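Local coordinates for D-lactate dehydrogenase (Fermentative) (Pseudomonas aeruginosa, PDB 6ABJ), which probably interconverts pyruvate and D-lactate with NADH/NAD+ as cofactor, working as a tetrameric D-isomer specific 2-hydroxyacid dehydrogenase, at residues T131-L136 with T154-H159; G242-N247 with L268-L273; H124-I129 with E173-I178; K161-I166 with C184-Y189. One frame throughout, in Å; residues are numbered along the deposited sequence.

Interaction 1 of 4, residues T131-L136 with T154-H159; sequences TLNRRL and TGFDLH
Segment 154-159 passes the C-terminal end of helix 118-134 with Gly155 against it, the CA of Gly155 being 4.9 Å from the CA of Arg134 and 3.3 Å from the O of Asn133. The side chain of Asn133 leaves the helix with CG anti to the backbone N (chi1 180°), and this carries its amide to the main chain of Phe156, where both polar ends are used. Phe156 N donates to Asn133 OD1 at 2.9 Å with an N-H...O angle of 169°, and Asn133 ND2 donates to Phe156 O at 2.8 Å, that oxygen lying close to the amide plane. Two bonds to one residue fix the rotation of the amide, which stacks on the Phe156 ring: the planes are 17° apart and ND2 lies over the ring centre, 3.3 Å above the plane of Phe156. Leu158 CD2 approaches the same ND2 of Asn133 at 3.6 Å. The helix finishes here in a Schellman motif, with Arg135 as the C-prime residue at positive phi and Leu136 N bonded to Thr131 O. From that position the Arg135 chain bends back, so that NH1 donates to Asn133 O at 2.8 Å. Thr154 O sits over the face of this guanidinium, 3.0 Å from Arg135 CZ; the N-H angles are too poor for hydrogen bonds, so any attraction is probably electrostatic, carbonyl oxygen to cation. A water links Arg134 NH1 to Phe156 O. At this subunit interface the same NH1 also donates to Ala120 O of the second subunit, whose Glu123 and Glu318 accept from Leu158 N and Asp157 N.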
loop_
_atom_site.group_PDB
_atom_site.type_symbol
_atom_site.label_atom_id
_atom_site.label_comp_id
_atom_site.label_asym_id
_atom_site.label_seq_id
_atom_site.Cartn_x
_atom_site.Cartn_y
_atom_site.Cartn_z
ATOM N N THR B 131 -12.865 9.381 -7.533
ATOM C CA THR B 131 -11.620 8.777 -7.191
ATOM C C THR B 131 -10.858 8.332 -8.463
ATOM O O THR B 131 -9.635 8.454 -8.535
ATOM C CB THR B 131 -11.709 7.640 -6.116
ATOM O OG1 THR B 131 -10.363 7.286 -5.747
ATOM C CG2 THR B 131 -12.284 6.422 -6.616
ATOM N N LEU B 132 -11.572 7.754 -9.407
ATOM C CA LEU B 132 -10.943 7.330 -10.629
ATOM C C LEU B 132 -10.416 8.540 -11.443
ATOM O O LEU B 132 -9.304 8.523 -11.951
ATOM C CB LEU B 132 -11.928 6.548 -11.491
ATOM C CG LEU B 132 -12.241 5.097 -11.046
ATOM C CD1 LEU B 132 -13.525 4.597 -11.679
ATOM C CD2 LEU B 132 -11.032 4.235 -11.450
ATOM N N ASN B 133 -11.251 9.572 -11.528
ATOM C CA ASN B 133 -10.954 10.736 -12.352
ATOM C C ASN B 133 -9.668 11.412 -11.804
ATOM O O ASN B 133 -8.695 11.641 -12.542
ATOM C CB ASN B 133 -12.135 11.664 -12.257
ATOM C CG ASN B 133 -11.980 12.937 -13.058
ATOM O OD1 ASN B 133 -10.857 13.430 -13.284
ATOM N ND2 ASN B 133 -13.109 13.540 -13.392
ATOM N N ARG B 134 -9.669 11.683 -10.505
ATOM C CA ARG B 134 -8.610 12.428 -9.887
ATOM C C ARG B 134 -7.498 11.465 -9.301
ATOM O O ARG B 134 -6.536 11.916 -8.651
ATOM C CB ARG B 134 -9.114 13.415 -8.848
ATOM C CG ARG B 134 -10.279 14.309 -9.332
ATOM C CD ARG B 134 -9.918 15.061 -10.609
ATOM N NE ARG B 134 -8.960 16.055 -10.297
ATOM C CZ ARG B 134 -9.209 17.341 -10.032
ATOM N NH1 ARG B 134 -10.389 17.880 -10.201
ATOM N NH2 ARG B 134 -8.221 18.110 -9.696
ATOM N N ARG B 135 -7.671 10.171 -9.531
ATOM C CA ARG B 135 -6.707 9.190 -9.065
ATOM C C ARG B 135 -6.430 9.309 -7.582
ATOM O O ARG B 135 -5.289 9.170 -7.140
ATOM C CB ARG B 135 -5.394 9.332 -9.837
ATOM C CG ARG B 135 -5.445 8.784 -11.250
ATOM C CD ARG B 135 -5.971 9.832 -12.213
ATOM N NE ARG B 135 -5.428 9.660 -13.556
ATOM C CZ ARG B 135 -6.097 9.938 -14.669
ATOM N NH1 ARG B 135 -7.335 10.407 -14.600
ATOM N NH2 ARG B 135 -5.528 9.752 -15.852
ATOM N N LEU B 136 -7.476 9.560 -6.810
ATOM C CA LEU B 136 -7.297 9.843 -5.414
ATOM C C LEU B 136 -6.721 8.649 -4.595
ATOM O O LEU B 136 -5.992 8.863 -3.680
ATOM C CB LEU B 136 -8.596 10.255 -4.790
ATOM C CG LEU B 136 -9.259 11.559 -5.354
ATOM C CD1 LEU B 136 -10.608 11.869 -4.735
ATOM C CD2 LEU B 136 -8.278 12.703 -5.266
ATOM N N THR B 154 -3.236 13.542 -13.508
ATOM C CA THR B 154 -4.091 14.486 -14.164
ATOM C C THR B 154 -5.446 13.896 -14.491
ATOM O O THR B 154 -5.508 12.860 -15.212
ATOM C CB THR B 154 -3.443 15.034 -15.447
ATOM O OG1 THR B 154 -2.174 15.538 -15.122
ATOM C CG2 THR B 154 -4.272 16.175 -16.030
ATOM N N GLY B 155 -6.509 14.577 -14.102
ATOM C CA GLY B 155 -7.878 14.168 -14.419
ATOM C C GLY B 155 -8.548 15.020 -15.470
ATOM O O GLY B 155 -7.868 15.564 -16.379
ATOM N N PHE B 156 -9.852 15.089 -15.388
ATOM C CA PHE B 156 -10.663 15.871 -16.279
ATOM C C PHE B 156 -11.806 16.536 -15.507
ATOM O O PHE B 156 -12.325 15.990 -14.522
ATOM C CB PHE B 156 -11.175 14.982 -17.431
ATOM C CG PHE B 156 -12.064 13.833 -16.998
ATOM C CD1 PHE B 156 -11.521 12.599 -16.694
ATOM C CD2 PHE B 156 -13.417 13.965 -16.922
ATOM C CE1 PHE B 156 -12.336 11.526 -16.373
ATOM C CE2 PHE B 156 -14.249 12.877 -16.590
ATOM C CZ PHE B 156 -13.688 11.641 -16.366
ATOM N N ASP B 157 -12.193 17.722 -15.951
ATOM C CA ASP B 157 -13.324 18.387 -15.344
ATOM C C ASP B 157 -14.570 17.556 -15.648
ATOM O O ASP B 157 -14.781 17.128 -16.788
ATOM C CB ASP B 157 -13.560 19.749 -15.982
ATOM C CG ASP B 157 -12.477 20.737 -15.674
ATOM O OD1 ASP B 157 -11.548 20.400 -14.912
ATOM O OD2 ASP B 157 -12.563 21.862 -16.204
ATOM N N LEU B 158 -15.415 17.350 -14.645
ATOM C CA LEU B 158 -16.701 16.788 -14.881
ATOM C C LEU B 158 -17.671 17.777 -15.585
ATOM O O LEU B 158 -18.496 17.385 -16.457
ATOM C CB LEU B 158 -17.336 16.340 -13.571
ATOM C CG LEU B 158 -16.677 15.133 -12.870
ATOM C CD1 LEU B 158 -17.297 14.838 -11.537
ATOM C CD2 LEU B 158 -16.685 13.868 -13.751
ATOM N N HIS B 159 -17.569 19.032 -15.190
ATOM C CA HIS B 159 -18.340 20.086 -15.856
ATOM C C HIS B 159 -18.282 19.971 -17.365
ATOM O O HIS B 159 -17.215 19.931 -17.928
ATOM C CB HIS B 159 -17.850 21.460 -15.385
ATOM C CG HIS B 159 -18.661 22.589 -15.924
ATOM N ND1 HIS B 159 -18.204 23.426 -16.925
ATOM C CD2 HIS B 159 -19.909 23.009 -15.627
ATOM C CE1 HIS B 159 -19.146 24.300 -17.230
ATOM N NE2 HIS B 159 -20.180 24.065 -16.453
HETATM O O HOH W 1 -12.615 16.740 -11.752
#

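Interaction 2 of 4, residues G242-N247 with L268-L273; sequences GAMLIN and LGYLGL
Met244 runs straight out from its strand, CG anti to the backbone N (chi1 175°), and then turns at chi3 (-71°), which lays CE over one face of the Tyr270 ring. CE of Met244 is 4.0 Å from the centroid of Tyr270 and displaced toward the rim, a CH-pi contact. SD of Met244 lies 5.4 Å from the same centroid, at an oblique angle, a Met-aromatic contact. At the edge of the ring lie Gly242 O and Ala243 O, and the Tyr270 hydroxyl is hydrogen-bonded to Arg135 NH1. Ala243 O takes two successive backbone donors, Gly269 N at 2.8 Å and Tyr270 N at 3.2 Å, because Gly269 has helical backbone angles. Beyond this point the pairing is regular and parallel, the strand axes being 23° apart. Strand 243-247, helix 256-265 and strand 268-273 form a beta-alpha-beta unit of the Rossmann-type NAD-binding domain. The bonds between the two strands run from Leu245 N to Tyr270 O (3.0 Å), from Gly272 N to Leu245 O (2.9 Å) and from Asn247 N to Gly272 O (2.9 Å). On the face carrying Leu245, CD2 of Leu245 lies 3.9 Å from CD1 of Leu271, the two side chains being side by side, and Leu259 of the connecting helix packs on both. Each strand leads directly into a residue that binds NADH, Thr248 after Asn247 and Asp274 after Leu273.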
loop_
_atom_site.group_PDB
_atom_site.type_symbol
_atom_site.label_atom_id
_atom_site.label_comp_id
_atom_site.label_asym_id
_atom_site.label_seq_id
_atom_site.Cartn_x
_atom_site.Cartn_y
_atom_site.Cartn_z
ATOM N N GLY B 242 -11.551 5.664 -24.330
ATOM C CA GLY B 242 -11.099 6.352 -23.094
ATOM C C GLY B 242 -12.196 6.646 -22.105
ATOM O O GLY B 242 -11.942 7.238 -21.038
ATOM N N ALA B 243 -13.412 6.160 -22.349
ATOM C CA ALA B 243 -14.520 6.508 -21.512
ATOM C C ALA B 243 -14.371 5.805 -20.170
ATOM O O ALA B 243 -13.601 4.843 -20.017
ATOM C CB ALA B 243 -15.831 6.113 -22.164
ATOM N N MET B 244 -15.151 6.271 -19.230
ATOM C CA MET B 244 -15.265 5.664 -17.898
ATOM C C MET B 244 -16.574 4.857 -17.796
ATOM O O MET B 244 -17.626 5.389 -18.126
ATOM C CB MET B 244 -15.283 6.782 -16.868
ATOM C CG MET B 244 -15.528 6.325 -15.438
ATOM S SD MET B 244 -15.500 7.701 -14.270
ATOM C CE MET B 244 -13.788 8.121 -14.248
ATOM N N LEU B 245 -16.486 3.664 -17.215
ATOM C CA LEU B 245 -17.680 2.846 -16.896
ATOM C C LEU B 245 -17.784 2.586 -15.415
ATOM O O LEU B 245 -16.813 2.164 -14.779
ATOM C CB LEU B 245 -17.548 1.525 -17.654
ATOM C CG LEU B 245 -18.704 0.551 -17.433
ATOM C CD1 LEU B 245 -20.044 1.021 -17.993
ATOM C CD2 LEU B 245 -18.340 -0.791 -18.079
ATOM N N ILE B 246 -18.987 2.764 -14.876
ATOM C CA ILE B 246 -19.286 2.530 -13.481
ATOM C C ILE B 246 -20.448 1.483 -13.432
ATOM O O ILE B 246 -21.490 1.647 -14.074
ATOM C CB ILE B 246 -19.772 3.826 -12.789
ATOM C CG1 ILE B 246 -18.720 4.961 -12.965
ATOM C CG2 ILE B 246 -20.062 3.631 -11.316
ATOM C CD1 ILE B 246 -17.348 4.674 -12.361
ATOM N N ASN B 247 -20.237 0.425 -12.668
ATOM C CA ASN B 247 -21.300 -0.532 -12.394
ATOM C C ASN B 247 -21.493 -0.675 -10.907
ATOM O O ASN B 247 -20.733 -1.374 -10.194
ATOM C CB ASN B 247 -21.023 -1.894 -13.001
ATOM C CG ASN B 247 -22.237 -2.827 -12.850
ATOM O OD1 ASN B 247 -23.335 -2.359 -12.514
ATOM N ND2 ASN B 247 -22.024 -4.095 -13.042
ATOM N N LEU B 268 -11.310 1.199 -23.040
ATOM C CA LEU B 268 -11.947 1.621 -21.809
ATOM C C LEU B 268 -10.889 2.329 -20.967
ATOM O O LEU B 268 -9.885 1.713 -20.585
ATOM C CB LEU B 268 -12.560 0.413 -21.069
ATOM C CG LEU B 268 -13.386 0.733 -19.841
ATOM C CD1 LEU B 268 -14.641 1.534 -20.168
ATOM C CD2 LEU B 268 -13.850 -0.523 -19.162
ATOM N N GLY B 269 -11.167 3.587 -20.623
ATOM C CA GLY B 269 -10.241 4.413 -19.872
ATOM C C GLY B 269 -10.248 4.153 -18.388
ATOM O O GLY B 269 -9.236 4.347 -17.738
ATOM N N TYR B 270 -11.417 3.861 -17.847
ATOM C CA TYR B 270 -11.558 3.722 -16.417
ATOM C C TYR B 270 -12.675 2.759 -16.117
ATOM O O TYR B 270 -13.654 2.664 -16.861
ATOM C CB TYR B 270 -11.966 5.053 -15.761
ATOM C CG TYR B 270 -11.170 6.306 -16.080
ATOM C CD1 TYR B 270 -11.380 7.012 -17.259
ATOM C CD2 TYR B 270 -10.270 6.825 -15.156
ATOM C CE1 TYR B 270 -10.679 8.174 -17.528
ATOM C CE2 TYR B 270 -9.567 7.984 -15.417
ATOM C CZ TYR B 270 -9.774 8.655 -16.604
ATOM O OH TYR B 270 -9.073 9.808 -16.862
ATOM N N LEU B 271 -12.538 2.070 -14.998
ATOM C CA LEU B 271 -13.610 1.216 -14.483
ATOM C C LEU B 271 -13.778 1.281 -12.978
ATOM O O LEU B 271 -12.838 1.099 -12.220
ATOM C CB LEU B 271 -13.354 -0.228 -14.925
ATOM C CG LEU B 271 -14.373 -1.296 -14.469
ATOM C CD1 LEU B 271 -15.649 -1.210 -15.255
ATOM C CD2 LEU B 271 -13.757 -2.679 -14.546
ATOM N N GLY B 272 -15.040 1.502 -12.554
ATOM C CA GLY B 272 -15.420 1.496 -11.165
ATOM C C GLY B 272 -16.487 0.424 -10.965
ATOM O O GLY B 272 -17.527 0.526 -11.569
ATOM N N LEU B 273 -16.186 -0.573 -10.147
ATOM C CA LEU B 273 -17.165 -1.614 -9.863
ATOM C C LEU B 273 -17.467 -1.643 -8.388
ATOM O O LEU B 273 -16.567 -1.610 -7.574
ATOM C CB LEU B 273 -16.615 -2.991 -10.241
ATOM C CG LEU B 273 -16.241 -3.272 -11.681
ATOM C CD1 LEU B 273 -15.729 -4.734 -11.728
ATOM C CD2 LEU B 273 -17.322 -3.031 -12.689
#

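Interaction 3 of 4, residues H124-I129 with E173-I178; sequences HAVGLI and ETFARI
Phe175 and Ile178 belong to helix 170-181, whose first turn holds the last glycine of a GxGxxG pattern, consistent with the Rossmann dinucleotide fold, and they pack against Ala125, Val126 and Ile129 of helix 118-134. The two helices lie on the same side of the central parallel sheet: Ile129 rests on Met244 and Ile246, and Phe175 on Val163, Val165 and Ser218. The local axes are 10.5 Å apart at closest approach and cross at -48°, a separation bridged mainly by the Phe175 ring. The nearest CA atoms, those of Val126 and Phe175, are still 7.5 Å apart. CG of Phe175 is anti to the backbone N (chi1 174°), which sends the ring off its helix and into the space between the two, where it also meets the ring of His220. Ala125 CB comes to within 4.0 Å of Phe175 CE1. From the next position, Val126 CG2 is 3.9 Å from the same CE1 of Phe175; like Ala125 CB, it reaches the ring obliquely. The same methyl, CG2 of Val126, is also 3.9 Å from CG2 of Ile178, so that it lies between two residues one turn apart. The second subunit continues the apolar packing, with its Leu130 on Val126 and its Phe182 on Ile178. The side chain of the NADH-binding Thr248 is about 4 Å from that of Ala125 at the nearest atoms. Ile129 and Phe175 extend toward each other from opposite directions, and CD1 of Ile129 lies in the ring plane at the edge of Phe175, 3.7 Å from CZ.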
loop_
_atom_site.group_PDB
_atom_site.type_symbol
_atom_site.label_atom_id
_atom_site.label_comp_id
_atom_site.label_asym_id
_atom_site.label_seq_id
_atom_site.Cartn_x
_atom_site.Cartn_y
_atom_site.Cartn_z
ATOM N N HIS B 124 -22.210 6.708 -3.794
ATOM C CA HIS B 124 -21.083 5.838 -3.903
ATOM C C HIS B 124 -20.597 5.770 -5.359
ATOM O O HIS B 124 -19.404 5.812 -5.601
ATOM C CB HIS B 124 -21.429 4.464 -3.438
ATOM C CG HIS B 124 -20.218 3.581 -3.294
ATOM N ND1 HIS B 124 -19.403 3.637 -2.201
ATOM C CD2 HIS B 124 -19.736 2.587 -4.063
ATOM C CE1 HIS B 124 -18.428 2.742 -2.314
ATOM N NE2 HIS B 124 -18.619 2.077 -3.434
ATOM N N ALA B 125 -21.527 5.725 -6.313
ATOM C CA ALA B 125 -21.181 5.781 -7.694
ATOM C C ALA B 125 -20.412 7.060 -7.983
ATOM O O ALA B 125 -19.395 7.014 -8.687
ATOM C CB ALA B 125 -22.404 5.642 -8.582
ATOM N N VAL B 126 -20.885 8.205 -7.496
ATOM C CA VAL B 126 -20.182 9.454 -7.733
ATOM C C VAL B 126 -18.786 9.438 -7.076
ATOM O O VAL B 126 -17.807 9.941 -7.659
ATOM C CB VAL B 126 -21.039 10.666 -7.297
ATOM C CG1 VAL B 126 -20.291 11.955 -7.470
ATOM C CG2 VAL B 126 -22.351 10.686 -8.083
ATOM N N GLY B 127 -18.662 8.843 -5.897
ATOM C CA GLY B 127 -17.377 8.729 -5.268
ATOM C C GLY B 127 -16.382 7.900 -6.114
ATOM O O GLY B 127 -15.196 8.248 -6.251
ATOM N N LEU B 128 -16.902 6.882 -6.796
ATOM C CA LEU B 128 -16.043 6.000 -7.611
ATOM C C LEU B 128 -15.605 6.844 -8.797
ATOM O O LEU B 128 -14.438 6.787 -9.224
ATOM C CB LEU B 128 -16.839 4.741 -8.093
ATOM C CG LEU B 128 -17.002 3.638 -7.009
ATOM C CD1 LEU B 128 -17.850 2.493 -7.632
ATOM C CD2 LEU B 128 -15.698 3.127 -6.486
ATOM N N ILE B 129 -16.521 7.623 -9.347
ATOM C CA ILE B 129 -16.163 8.498 -10.489
ATOM C C ILE B 129 -15.030 9.456 -10.121
ATOM O O ILE B 129 -14.029 9.589 -10.858
ATOM C CB ILE B 129 -17.407 9.332 -10.946
ATOM C CG1 ILE B 129 -18.367 8.391 -11.643
ATOM C CG2 ILE B 129 -16.991 10.439 -11.900
ATOM C CD1 ILE B 129 -19.702 8.929 -11.992
ATOM N N GLU B 173 -32.076 7.864 -11.328
ATOM C CA GLU B 173 -32.559 9.240 -11.267
ATOM C C GLU B 173 -31.799 10.057 -10.234
ATOM O O GLU B 173 -31.454 11.233 -10.457
ATOM C CB GLU B 173 -34.091 9.262 -10.970
ATOM C CG GLU B 173 -34.605 10.681 -10.824
ATOM C CD GLU B 173 -36.082 10.785 -10.285
ATOM O OE1 GLU B 173 -36.851 9.821 -10.486
ATOM O OE2 GLU B 173 -36.398 11.830 -9.705
ATOM N N THR B 174 -31.580 9.474 -9.083
ATOM C CA THR B 174 -30.859 10.133 -8.015
ATOM C C THR B 174 -29.434 10.455 -8.471
ATOM O O THR B 174 -28.917 11.561 -8.257
ATOM C CB THR B 174 -30.820 9.242 -6.761
ATOM O OG1 THR B 174 -32.160 8.814 -6.421
ATOM C CG2 THR B 174 -30.186 9.965 -5.568
ATOM N N PHE B 175 -28.798 9.453 -9.078
ATOM C CA PHE B 175 -27.464 9.650 -9.691
ATOM C C PHE B 175 -27.503 10.772 -10.727
ATOM O O PHE B 175 -26.627 11.679 -10.792
ATOM C CB PHE B 175 -27.043 8.321 -10.309
ATOM C CG PHE B 175 -25.758 8.404 -11.110
ATOM C CD1 PHE B 175 -24.558 8.447 -10.449
ATOM C CD2 PHE B 175 -25.772 8.539 -12.496
ATOM C CE1 PHE B 175 -23.342 8.531 -11.170
ATOM C CE2 PHE B 175 -24.566 8.663 -13.227
ATOM C CZ PHE B 175 -23.360 8.625 -12.551
ATOM N N ALA B 176 -28.502 10.730 -11.590
ATOM C CA ALA B 176 -28.597 11.762 -12.634
ATOM C C ALA B 176 -28.678 13.164 -12.039
ATOM O O ALA B 176 -28.011 14.102 -12.541
ATOM C CB ALA B 176 -29.765 11.481 -13.570
ATOM N N ARG B 177 -29.467 13.359 -10.974
ATOM C CA ARG B 177 -29.626 14.677 -10.377
ATOM C C ARG B 177 -28.306 15.169 -9.789
ATOM O O ARG B 177 -27.916 16.346 -9.898
ATOM C CB ARG B 177 -30.723 14.660 -9.248
ATOM C CG ARG B 177 -30.937 16.003 -8.536
ATOM C CD ARG B 177 -32.390 16.223 -8.007
ATOM N NE ARG B 177 -33.000 14.945 -7.675
ATOM C CZ ARG B 177 -33.938 14.307 -8.379
ATOM N NH1 ARG B 177 -34.475 14.835 -9.439
ATOM N NH2 ARG B 177 -34.333 13.092 -8.000
ATOM N N ILE B 178 -27.576 14.273 -9.133
ATOM C CA ILE B 178 -26.258 14.677 -8.606
ATOM C C ILE B 178 -25.351 15.091 -9.733
ATOM O O ILE B 178 -24.717 16.123 -9.642
ATOM C CB ILE B 178 -25.583 13.546 -7.831
ATOM C CG1 ILE B 178 -26.396 13.201 -6.590
ATOM C CG2 ILE B 178 -24.216 13.999 -7.358
ATOM C CD1 ILE B 178 -25.991 11.895 -5.937
#

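Interaction 4 of 4, residues K161-I166 with C184-Y189; sequences KRVGVI and CELLAY
Backbone hydrogen bonds join Lys161, Val163 and Val165 to Glu185, Leu187 and Tyr189 in parallel register, the strand axes being 25° apart. They run from Glu185 N to Lys161 O (2.8 Å), Val163 N to Glu185 O (3.0 Å), Leu187 N to Val163 O (2.8 Å), Val165 N to Leu187 O (2.8 Å) and Tyr189 N to Val165 O. CA-H...O contacts supplement them, such as Gly164 CA to Leu187 O at 3.3 Å. One salt bridge lies at the exposed end. Glu185 is extended beyond CG and runs beside Arg162, so that Arg162 NE meets Glu185 OE1 at 3.2 Å with a nearly straight N-H...O angle of 176°. The oxygen lies in the guanidinium plane, yet NE comes from above the carboxylate plane; the two flat groups stand 89° apart. Apolar contacts divide between the two faces. On one, Val163 CG2 touches Cys184 CB at 3.7 Å, and Val165 CG2 meets Leu186 CD1 at 3.6 Å; helix 170-181 covers this side, with Ala176 on Leu186. On the other, Leu187 CD1 lies near Arg162 CB, and Ile166 CG2 approaches the edge of the Tyr189 ring. The arrangement is the first beta-alpha-beta unit of a Rossmann fold, in which strand 162-166 leads into the glycine-rich turn and strand 185-189 ends just before the NADH-binding Asp190.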
loop_
_atom_site.group_PDB
_atom_site.type_symbol
_atom_site.label_atom_id
_atom_site.label_comp_id
_atom_site.label_asym_id
_atom_site.label_seq_id
_atom_site.Cartn_x
_atom_site.Cartn_y
_atom_site.Cartn_z
ATOM N N LYS B 161 -19.035 17.465 -19.280
ATOM C CA LYS B 161 -18.925 16.120 -19.835
ATOM C C LYS B 161 -20.312 15.453 -19.979
ATOM O O LYS B 161 -21.274 15.802 -19.283
ATOM C CB LYS B 161 -18.029 15.214 -18.971
ATOM C CG LYS B 161 -16.591 15.664 -18.830
ATOM C CD LYS B 161 -15.920 15.773 -20.206
ATOM C CE LYS B 161 -14.447 16.179 -20.181
ATOM N NZ LYS B 161 -14.234 17.432 -19.407
ATOM N N ARG B 162 -20.401 14.522 -20.923
ATOM C CA ARG B 162 -21.626 13.752 -21.142
ATOM C C ARG B 162 -21.627 12.538 -20.255
ATOM O O ARG B 162 -20.679 11.746 -20.301
ATOM C CB ARG B 162 -21.692 13.308 -22.615
ATOM C CG ARG B 162 -21.931 14.522 -23.499
ATOM C CD ARG B 162 -21.566 14.332 -24.947
ATOM N NE ARG B 162 -21.735 15.656 -25.545
ATOM C CZ ARG B 162 -21.217 16.011 -26.712
ATOM N NH1 ARG B 162 -20.503 15.137 -27.411
ATOM N NH2 ARG B 162 -21.475 17.222 -27.213
ATOM N N VAL B 163 -22.682 12.383 -19.474
ATOM C CA VAL B 163 -22.820 11.327 -18.541
ATOM C C VAL B 163 -24.061 10.546 -18.963
ATOM O O VAL B 163 -25.146 11.101 -19.013
ATOM C CB VAL B 163 -22.996 11.889 -17.150
ATOM C CG1 VAL B 163 -23.307 10.782 -16.157
ATOM C CG2 VAL B 163 -21.745 12.636 -16.682
ATOM N N GLY B 164 -23.877 9.274 -19.259
ATOM C CA GLY B 164 -24.956 8.426 -19.729
ATOM C C GLY B 164 -25.429 7.489 -18.647
ATOM O O GLY B 164 -24.680 6.642 -18.125
ATOM N N VAL B 165 -26.718 7.619 -18.336
ATOM C CA VAL B 165 -27.364 6.851 -17.306
ATOM C C VAL B 165 -28.207 5.780 -17.929
ATOM O O VAL B 165 -29.214 6.087 -18.643
ATOM C CB VAL B 165 -28.247 7.759 -16.484
ATOM C CG1 VAL B 165 -28.838 6.987 -15.306
ATOM C CG2 VAL B 165 -27.463 8.974 -16.037
ATOM N N ILE B 166 -27.817 4.542 -17.697
ATOM C CA ILE B 166 -28.536 3.429 -18.216
ATOM C C ILE B 166 -29.441 2.886 -17.100
ATOM O O ILE B 166 -28.989 2.227 -16.157
ATOM C CB ILE B 166 -27.575 2.366 -18.747
ATOM C CG1 ILE B 166 -26.818 2.967 -19.941
ATOM C CG2 ILE B 166 -28.311 1.097 -19.230
ATOM C CD1 ILE B 166 -25.745 2.055 -20.432
ATOM N N CYS B 184 -22.879 18.553 -15.692
ATOM C CA CYS B 184 -22.694 17.574 -16.736
ATOM C C CYS B 184 -23.908 17.666 -17.667
ATOM O O CYS B 184 -24.994 18.080 -17.262
ATOM C CB CYS B 184 -22.615 16.194 -16.133
ATOM S SG CYS B 184 -21.225 15.988 -14.998
ATOM N N GLU B 185 -23.699 17.201 -18.881
ATOM C CA GLU B 185 -24.767 17.049 -19.843
ATOM C C GLU B 185 -25.253 15.621 -19.688
ATOM O O GLU B 185 -24.503 14.664 -20.007
ATOM C CB GLU B 185 -24.206 17.276 -21.240
ATOM C CG GLU B 185 -25.257 17.160 -22.335
ATOM C CD GLU B 185 -24.729 17.332 -23.736
ATOM O OE1 GLU B 185 -23.586 17.741 -23.993
ATOM O OE2 GLU B 185 -25.526 16.995 -24.604
ATOM N N LEU B 186 -26.507 15.460 -19.256
ATOM C CA LEU B 186 -27.069 14.147 -18.969
ATOM C C LEU B 186 -27.771 13.437 -20.150
ATOM O O LEU B 186 -28.707 14.013 -20.733
ATOM C CB LEU B 186 -28.084 14.239 -17.881
ATOM C CG LEU B 186 -27.536 14.005 -16.474
ATOM C CD1 LEU B 186 -27.114 12.576 -16.261
ATOM C CD2 LEU B 186 -26.374 14.927 -16.218
ATOM N N LEU B 187 -27.345 12.202 -20.437
ATOM C CA LEU B 187 -27.928 11.318 -21.450
ATOM C C LEU B 187 -28.492 10.125 -20.734
ATOM O O LEU B 187 -27.999 9.687 -19.697
ATOM C CB LEU B 187 -26.914 10.866 -22.485
ATOM C CG LEU B 187 -26.045 11.960 -23.084
ATOM C CD1 LEU B 187 -25.107 11.356 -24.072
ATOM C CD2 LEU B 187 -26.838 13.061 -23.723
ATOM N N ALA B 188 -29.587 9.614 -21.245
ATOM C CA ALA B 188 -30.269 8.543 -20.569
ATOM C C ALA B 188 -30.878 7.527 -21.507
ATOM O O ALA B 188 -31.365 7.847 -22.578
ATOM C CB ALA B 188 -31.360 9.142 -19.718
ATOM N N TYR B 189 -30.888 6.297 -21.057
ATOM C CA TYR B 189 -31.567 5.243 -21.741
ATOM C C TYR B 189 -32.424 4.495 -20.733
ATOM O O TYR B 189 -31.959 4.050 -19.670
ATOM C CB TYR B 189 -30.614 4.244 -22.411
ATOM C CG TYR B 189 -31.387 3.052 -22.905
ATOM C CD1 TYR B 189 -32.168 3.123 -24.055
ATOM C CD2 TYR B 189 -31.417 1.876 -22.152
ATOM C CE1 TYR B 189 -32.982 2.042 -24.463
ATOM C CE2 TYR B 189 -32.206 0.803 -22.543
ATOM C CZ TYR B 189 -32.955 0.871 -23.685
ATOM O OH TYR B 189 -33.709 -0.227 -24.006
#

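All four contacts lie in the NAD-binding domain. Interactions 2 and 4 are two strand pairs of one parallel sheet, their centres 14 Å apart without touching, and strand 216-219 lies between. Interaction 3 packs helices 118-134 and 170-181 on that sheet, 11 Å from interaction 4 and 14 Å from interaction 2, measured between centres, and touches both. Interaction 1 uses the end of helix 118-134 and touches interactions 2 and 3, its centre 12 and 14 Å from theirs. In the chain, segment 124-129 comes first, both segments of interaction 1 follow, interactions 3 and 4 then alternate, and interaction 2 comes last. Helix 118-134 links the cofactor-binding sheet to the subunit interface reached by interactions 1 and 3.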